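Local coordinates for protein N-acetyl-beta-D glucosaminidase (Rhizomucor miehei CAU432, PDB 4ZM6) that probably combines hydrolysis of beta-N-acetylglucosaminides by a glycoside hydrolase family 3 region with acetyl-CoA-dependent N-acetylation of glucosamine, at residues 161-166 against 213-218; 569-574 against 783-788; 600-603 against 608-611. All coordinates share one frame; numbering follows the deposited sequence.

Contact 1: 161-166 against 213-218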
# COMPACT_ATOMS: atom_id res chain seq x y z
N MET A 161 14.20 -3.79 4.70
CA MET A 161 15.47 -4.12 5.35
C MET A 161 15.70 -3.25 6.58
O MET A 161 16.25 -3.72 7.58
CB MET A 161 16.64 -3.96 4.38
CG MET A 161 16.55 -4.76 3.08
SD MET A 161 16.46 -6.56 3.17
CE MET A 161 17.71 -6.86 4.38
N GLY A 162 15.30 -1.99 6.50
CA GLY A 162 15.46 -1.04 7.60
C GLY A 162 14.75 -1.49 8.86
O GLY A 162 15.38 -1.64 9.92
N LEU A 163 13.43 -1.69 8.76
CA LEU A 163 12.62 -2.23 9.86
C LEU A 163 13.29 -3.44 10.50
O LEU A 163 13.36 -3.53 11.73
CB LEU A 163 11.24 -2.68 9.36
CG LEU A 163 10.02 -1.85 9.74
CD1 LEU A 163 9.95 -0.55 8.95
CD2 LEU A 163 8.77 -2.68 9.51
N ALA A 164 13.74 -4.37 9.67
CA ALA A 164 14.31 -5.62 10.13
C ALA A 164 15.50 -5.40 11.04
O ALA A 164 15.65 -6.10 12.04
CB ALA A 164 14.71 -6.48 8.94
N GLN A 165 16.34 -4.43 10.70
CA GLN A 165 17.56 -4.14 11.46
C GLN A 165 17.26 -3.37 12.74
O GLN A 165 17.85 -3.65 13.78
CB GLN A 165 18.58 -3.39 10.60
CG GLN A 165 19.22 -4.24 9.51
CD GLN A 165 20.66 -3.87 9.24
OE1 GLN A 165 20.99 -2.70 9.04
NE2 GLN A 165 21.54 -4.87 9.24
N VAL A 166 16.35 -2.40 12.65
CA VAL A 166 15.86 -1.70 13.84
C VAL A 166 15.31 -2.71 14.86
O VAL A 166 15.61 -2.62 16.04
CB VAL A 166 14.77 -0.67 13.48
CG1 VAL A 166 14.09 -0.13 14.73
CG2 VAL A 166 15.38 0.47 12.67
N PHE A 213 11.27 6.00 6.06
CA PHE A 213 11.08 6.68 7.35
C PHE A 213 9.65 6.54 7.84
O PHE A 213 9.41 6.25 9.01
CB PHE A 213 11.46 8.16 7.26
CG PHE A 213 12.94 8.41 7.13
CD1 PHE A 213 13.75 8.41 8.25
CD2 PHE A 213 13.51 8.64 5.89
CE1 PHE A 213 15.11 8.63 8.14
CE2 PHE A 213 14.87 8.86 5.77
CZ PHE A 213 15.67 8.86 6.90
N LYS A 214 8.69 6.75 6.94
CA LYS A 214 7.29 6.62 7.28
C LYS A 214 6.99 5.21 7.77
O LYS A 214 6.32 5.03 8.79
CB LYS A 214 6.39 6.93 6.07
CG LYS A 214 4.92 7.03 6.43
CD LYS A 214 4.01 6.75 5.24
CE LYS A 214 2.55 6.82 5.65
NZ LYS A 214 1.67 7.21 4.51
N LYS A 215 7.50 4.22 7.05
CA LYS A 215 7.23 2.83 7.37
C LYS A 215 7.81 2.44 8.73
O LYS A 215 7.19 1.68 9.48
CB LYS A 215 7.74 1.91 6.26
CG LYS A 215 7.34 0.45 6.42
CD LYS A 215 7.03 -0.21 5.08
CE LYS A 215 7.14 -1.73 5.15
NZ LYS A 215 8.53 -2.24 4.95
N ALA A 216 8.98 2.97 9.06
CA ALA A 216 9.62 2.70 10.35
C ALA A 216 8.81 3.32 11.49
O ALA A 216 8.50 2.64 12.47
CB ALA A 216 11.04 3.23 10.36
N LEU A 217 8.46 4.59 11.35
CA LEU A 217 7.67 5.29 12.36
C LEU A 217 6.32 4.61 12.64
O LEU A 217 5.86 4.59 13.77
CB LEU A 217 7.43 6.75 11.96
CG LEU A 217 8.66 7.65 11.79
CD1 LEU A 217 8.23 9.09 11.52
CD2 LEU A 217 9.57 7.57 13.00
N GLU A 218 5.72 4.04 11.60
CA GLU A 218 4.43 3.35 11.72
C GLU A 218 4.52 1.89 12.17
O GLU A 218 3.49 1.24 12.36
CB GLU A 218 3.68 3.42 10.39
CG GLU A 218 3.15 4.80 10.04
CD GLU A 218 2.32 4.79 8.76
OE1 GLU A 218 1.60 5.78 8.52
OE2 GLU A 218 2.40 3.80 8.01
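L163 reaches across to K215 and A216 with a single methyl, and that methyl makes the contact between these two helices. Its CD1 lies 3.6 Å from A216 CA and just as near, 3.6 Å, to K215 O, so it rests on the backbone of the second helix where one residue passes to the next. The methyl A216 CB stands beside it, 4.2 Å from L163 CD1. From another side the lysine stem closes in: K215 CG lies 3.8 Å from L163 CD1. It gets there because K215 CG is anti to its own backbone N (chi1 -172°); the chain then bends at chi2 and again at chi4 and carries the ammonium toward E156, with which it forms a long, weak ion pair. Further along the first helix, the amide oxygen of Q165 is hydrogen-bonded to Y151 OH. F213, turned away on the second helix, meets F181 edge-to-face. Both helices, 155-171 and 211-217, belong to the glycoside hydrolase family 3 N-terminal region, a TIM-barrel relative, with helix 108-125 packed against the first and F181 ending strand 178-181. L163 and K215 also touch helix 627-642 of the acetyltransferase region.

Contact 2: 569-574 against 783-788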
# COMPACT_ATOMS: atom_id res chain seq x y z
N LYS A 569 -9.16 -31.45 0.13
CA LYS A 569 -9.24 -30.02 -0.19
C LYS A 569 -10.02 -29.19 0.84
O LYS A 569 -9.63 -28.07 1.16
CB LYS A 569 -9.88 -29.80 -1.57
N ASP A 570 -11.13 -29.74 1.34
CA ASP A 570 -12.00 -28.99 2.24
C ASP A 570 -11.40 -28.78 3.63
O ASP A 570 -11.66 -27.76 4.27
CB ASP A 570 -13.41 -29.61 2.32
CG ASP A 570 -13.40 -31.04 2.83
OD1 ASP A 570 -12.86 -31.92 2.12
OD2 ASP A 570 -13.94 -31.28 3.94
N LYS A 571 -10.58 -29.72 4.08
CA LYS A 571 -9.87 -29.55 5.36
C LYS A 571 -8.82 -28.45 5.27
O LYS A 571 -8.70 -27.60 6.16
CB LYS A 571 -9.23 -30.87 5.81
CG LYS A 571 -10.24 -31.97 6.12
CD LYS A 571 -11.15 -31.60 7.28
CE LYS A 571 -12.43 -32.42 7.27
NZ LYS A 571 -13.33 -32.02 8.38
N ILE A 572 -8.06 -28.45 4.18
CA ILE A 572 -7.10 -27.39 3.92
C ILE A 572 -7.85 -26.05 3.92
O ILE A 572 -7.45 -25.12 4.62
CB ILE A 572 -6.35 -27.63 2.58
CG1 ILE A 572 -5.41 -28.84 2.71
CG2 ILE A 572 -5.56 -26.40 2.16
CD1 ILE A 572 -4.91 -29.39 1.39
N ASN A 573 -8.94 -25.98 3.17
CA ASN A 573 -9.74 -24.76 3.09
C ASN A 573 -10.26 -24.32 4.45
O ASN A 573 -10.25 -23.13 4.78
CB ASN A 573 -10.90 -24.96 2.11
CG ASN A 573 -11.66 -23.68 1.84
OD1 ASN A 573 -11.15 -22.77 1.18
ND2 ASN A 573 -12.89 -23.60 2.33
N LEU A 574 -10.70 -25.27 5.26
CA LEU A 574 -11.13 -24.97 6.62
C LEU A 574 -10.00 -24.34 7.43
O LEU A 574 -10.16 -23.24 7.98
CB LEU A 574 -11.63 -26.25 7.30
CG LEU A 574 -12.11 -26.12 8.75
CD1 LEU A 574 -13.36 -25.26 8.85
CD2 LEU A 574 -12.36 -27.50 9.34
N ILE A 783 -8.78 -32.92 11.80
CA ILE A 783 -8.82 -32.82 10.34
C ILE A 783 -8.26 -34.08 9.68
O ILE A 783 -8.34 -34.24 8.46
CB ILE A 783 -8.05 -31.58 9.83
CG1 ILE A 783 -6.56 -31.66 10.17
CG2 ILE A 783 -8.64 -30.31 10.43
CD1 ILE A 783 -5.71 -30.59 9.51
N TRP A 784 -7.71 -34.99 10.48
CA TRP A 784 -7.00 -36.15 9.96
C TRP A 784 -7.95 -37.33 9.78
O TRP A 784 -7.70 -38.42 10.30
CB TRP A 784 -5.84 -36.52 10.89
CG TRP A 784 -4.92 -35.38 11.19
CD1 TRP A 784 -4.65 -34.84 12.42
CD2 TRP A 784 -4.16 -34.63 10.25
NE1 TRP A 784 -3.77 -33.80 12.30
CE2 TRP A 784 -3.45 -33.65 10.97
CE3 TRP A 784 -4.01 -34.68 8.86
CZ2 TRP A 784 -2.59 -32.73 10.35
CZ3 TRP A 784 -3.16 -33.77 8.24
CH2 TRP A 784 -2.46 -32.81 8.99
N THR A 785 -9.03 -37.11 9.03
CA THR A 785 -10.11 -38.09 8.92
C THR A 785 -9.96 -39.05 7.73
O THR A 785 -10.86 -39.85 7.47
CB THR A 785 -11.49 -37.40 8.81
OG1 THR A 785 -11.48 -36.49 7.70
CG2 THR A 785 -11.81 -36.64 10.10
N ASP A 786 -8.83 -38.97 7.03
CA ASP A 786 -8.56 -39.88 5.91
C ASP A 786 -8.60 -41.33 6.40
O ASP A 786 -8.24 -41.61 7.54
CB ASP A 786 -7.20 -39.54 5.31
CG ASP A 786 -6.87 -40.38 4.10
OD1 ASP A 786 -6.40 -41.52 4.28
OD2 ASP A 786 -7.06 -39.88 2.96
N ASP A 787 -9.02 -42.24 5.53
CA ASP A 787 -9.14 -43.66 5.90
C ASP A 787 -7.84 -44.25 6.46
O ASP A 787 -7.88 -45.14 7.31
CB ASP A 787 -9.60 -44.50 4.71
CG ASP A 787 -10.99 -44.12 4.23
OD1 ASP A 787 -11.41 -42.96 4.45
OD2 ASP A 787 -11.66 -44.99 3.62
N LYS A 788 -6.69 -43.76 5.99
CA LYS A 788 -5.40 -44.31 6.41
C LYS A 788 -4.91 -43.75 7.75
O LYS A 788 -3.90 -44.20 8.28
CB LYS A 788 -4.35 -44.06 5.32
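The side chains of K571 and I783 pass one another head to tail, the lysine's hydrocarbon stem lying alongside the base of the isoleucine. K571 CD is 4.0 Å from I783 CB, while K571 CG sits 3.8 Å from I783 O. A bend at chi2 (-63°) turns the stem along this base. Further along the same chain, K571 CE comes within 4.2 Å of T785 OG1, a loose contact at the margin. In I783, CG1 lies between the backbone N and the carbonyl carbon (chi1 64°), and this places it over the centre of the W784 indole, 3.7 Å above the ring plane. The contact joins two acetyltransferase-type regions that follow one another in the chain: helix 569-577 belongs to the first, the loop between strands 763-771 and 794-802 to the second. W784, whose CB points away from helix 569-577, is the centre of an inverse gamma turn closed by a weak bond from T785 N to I783 O. Its indole meets W565 from the first region and W850 and Y832 from the second, so the aromatic cluster itself spans the boundary, and W557 of helix 546-561 touches it too. Beyond T785 the loop is shaped by an Asx turn: K788 N donates to D786 OD1 over 2.8 Å, nearly straight at 168°, meeting the oxygen on its anti side and somewhat tilted from the carboxylate plane.

Contact 3: 600-603 against 608-611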
# COMPACT_ATOMS: atom_id res chain seq x y z
N THR A 600 -0.58 -18.15 7.69
CA THR A 600 -0.24 -17.12 8.68
C THR A 600 -1.49 -16.56 9.36
O THR A 600 -2.48 -16.27 8.70
CB THR A 600 0.55 -15.98 7.99
OG1 THR A 600 1.95 -16.21 8.15
CG2 THR A 600 0.23 -14.61 8.56
N GLN A 601 -1.42 -16.41 10.68
CA GLN A 601 -2.50 -15.78 11.44
C GLN A 601 -1.93 -15.01 12.63
O GLN A 601 -0.79 -15.24 13.04
CB GLN A 601 -3.55 -16.82 11.89
CG GLN A 601 -3.21 -17.70 13.09
CD GLN A 601 -4.44 -18.38 13.68
OE1 GLN A 601 -5.56 -18.23 13.18
NE2 GLN A 601 -4.24 -19.13 14.76
N ILE A 602 -2.72 -14.08 13.16
CA ILE A 602 -2.32 -13.29 14.32
C ILE A 602 -3.40 -13.41 15.39
O ILE A 602 -4.58 -13.19 15.13
CB ILE A 602 -2.08 -11.81 13.97
CG1 ILE A 602 -0.82 -11.66 13.14
CG2 ILE A 602 -1.96 -10.96 15.23
CD1 ILE A 602 -0.64 -10.29 12.51
N VAL A 603 -2.97 -13.77 16.60
CA VAL A 603 -3.87 -14.00 17.73
C VAL A 603 -3.40 -13.17 18.91
O VAL A 603 -2.20 -12.95 19.08
CB VAL A 603 -3.89 -15.50 18.10
CG1 VAL A 603 -4.49 -15.73 19.49
CG2 VAL A 603 -4.66 -16.29 17.06
N LYS A 608 -0.92 -9.30 24.09
CA LYS A 608 0.19 -9.20 23.14
C LYS A 608 -0.28 -9.81 21.82
O LYS A 608 -0.88 -10.87 21.81
CB LYS A 608 1.41 -10.00 23.63
CG LYS A 608 2.34 -9.29 24.60
CD LYS A 608 3.73 -9.92 24.54
CE LYS A 608 4.71 -9.28 25.51
NZ LYS A 608 4.56 -9.80 26.90
N LYS A 609 -0.01 -9.14 20.71
CA LYS A 609 -0.22 -9.75 19.39
C LYS A 609 0.76 -10.90 19.23
O LYS A 609 1.94 -10.75 19.51
CB LYS A 609 0.02 -8.75 18.26
CG LYS A 609 -1.12 -7.77 17.99
CD LYS A 609 -0.76 -6.92 16.77
CE LYS A 609 -1.92 -6.06 16.30
NZ LYS A 609 -2.15 -4.88 17.18
N HIS A 610 0.27 -12.06 18.78
CA HIS A 610 1.12 -13.22 18.53
C HIS A 610 0.96 -13.65 17.09
O HIS A 610 -0.15 -13.92 16.64
CB HIS A 610 0.74 -14.39 19.44
CG HIS A 610 1.30 -14.29 20.83
ND1 HIS A 610 2.07 -15.29 21.38
CD2 HIS A 610 1.20 -13.32 21.77
CE1 HIS A 610 2.42 -14.93 22.61
NE2 HIS A 610 1.91 -13.74 22.86
N GLY A 611 2.08 -13.71 16.37
CA GLY A 611 2.07 -14.15 14.99
C GLY A 611 2.31 -15.64 14.94
O GLY A 611 3.24 -16.14 15.56
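H610 O takes a hydrogen bond and a weaker CA-H contact from the neighbouring strand. V603 N donates to it over 2.8 Å, with an N-H...O angle of 167°, and I602 CA adds a CA-H...O contact at 3.2 Å from H610 O. This is the antiparallel hairpin of strands 594-605 and 608-618, central in the mixed sheet of the GNAT-type acetyltransferase fold; the second strand runs on to L616 and V618, which bind acetyl-CoA. V603 and H610 form a hydrogen-bonded pair, and the return bond goes from H610 N to V603 O at 2.6 Å. I602 and G611 form the adjacent non-hydrogen-bonded pair. On their face of the sheet the isoleucine packs against H638 and Q642 of helix 627-642, while on the V603 face H610 touches C646 of the next strand, 646-649. The Q601 amide is fixed by three bonds: NE2 to Q612 OE1, on the partner strand, and to Y653 O, with OE1 accepting from K580 N. Because I602 CG2 is anti to the backbone N, that methyl leans over the second strand, 3.7 Å from H610 O and 4.2 Å from K609 CB.

In the fold
Contact 1 comes first along the chain, in the glycoside hydrolase region; contact 3 follows in the first acetyltransferase-type region, lying in sequence between the two halves of contact 2, whose second half belongs to the next such region. The centres of contacts 1 and 3 are about 20 Å apart, those of 2 and 3 about 24 Å and those of 1 and 2 about 40 Å; none touches another. Helix 627-642 bridges contacts 1 and 3: it packs on L163 and K215 of the barrel-type region and on I602 of the hairpin. Together with contact 2, this is consistent with the first acetyltransferase region touching both the hydrolase region and the second acetyltransferase region.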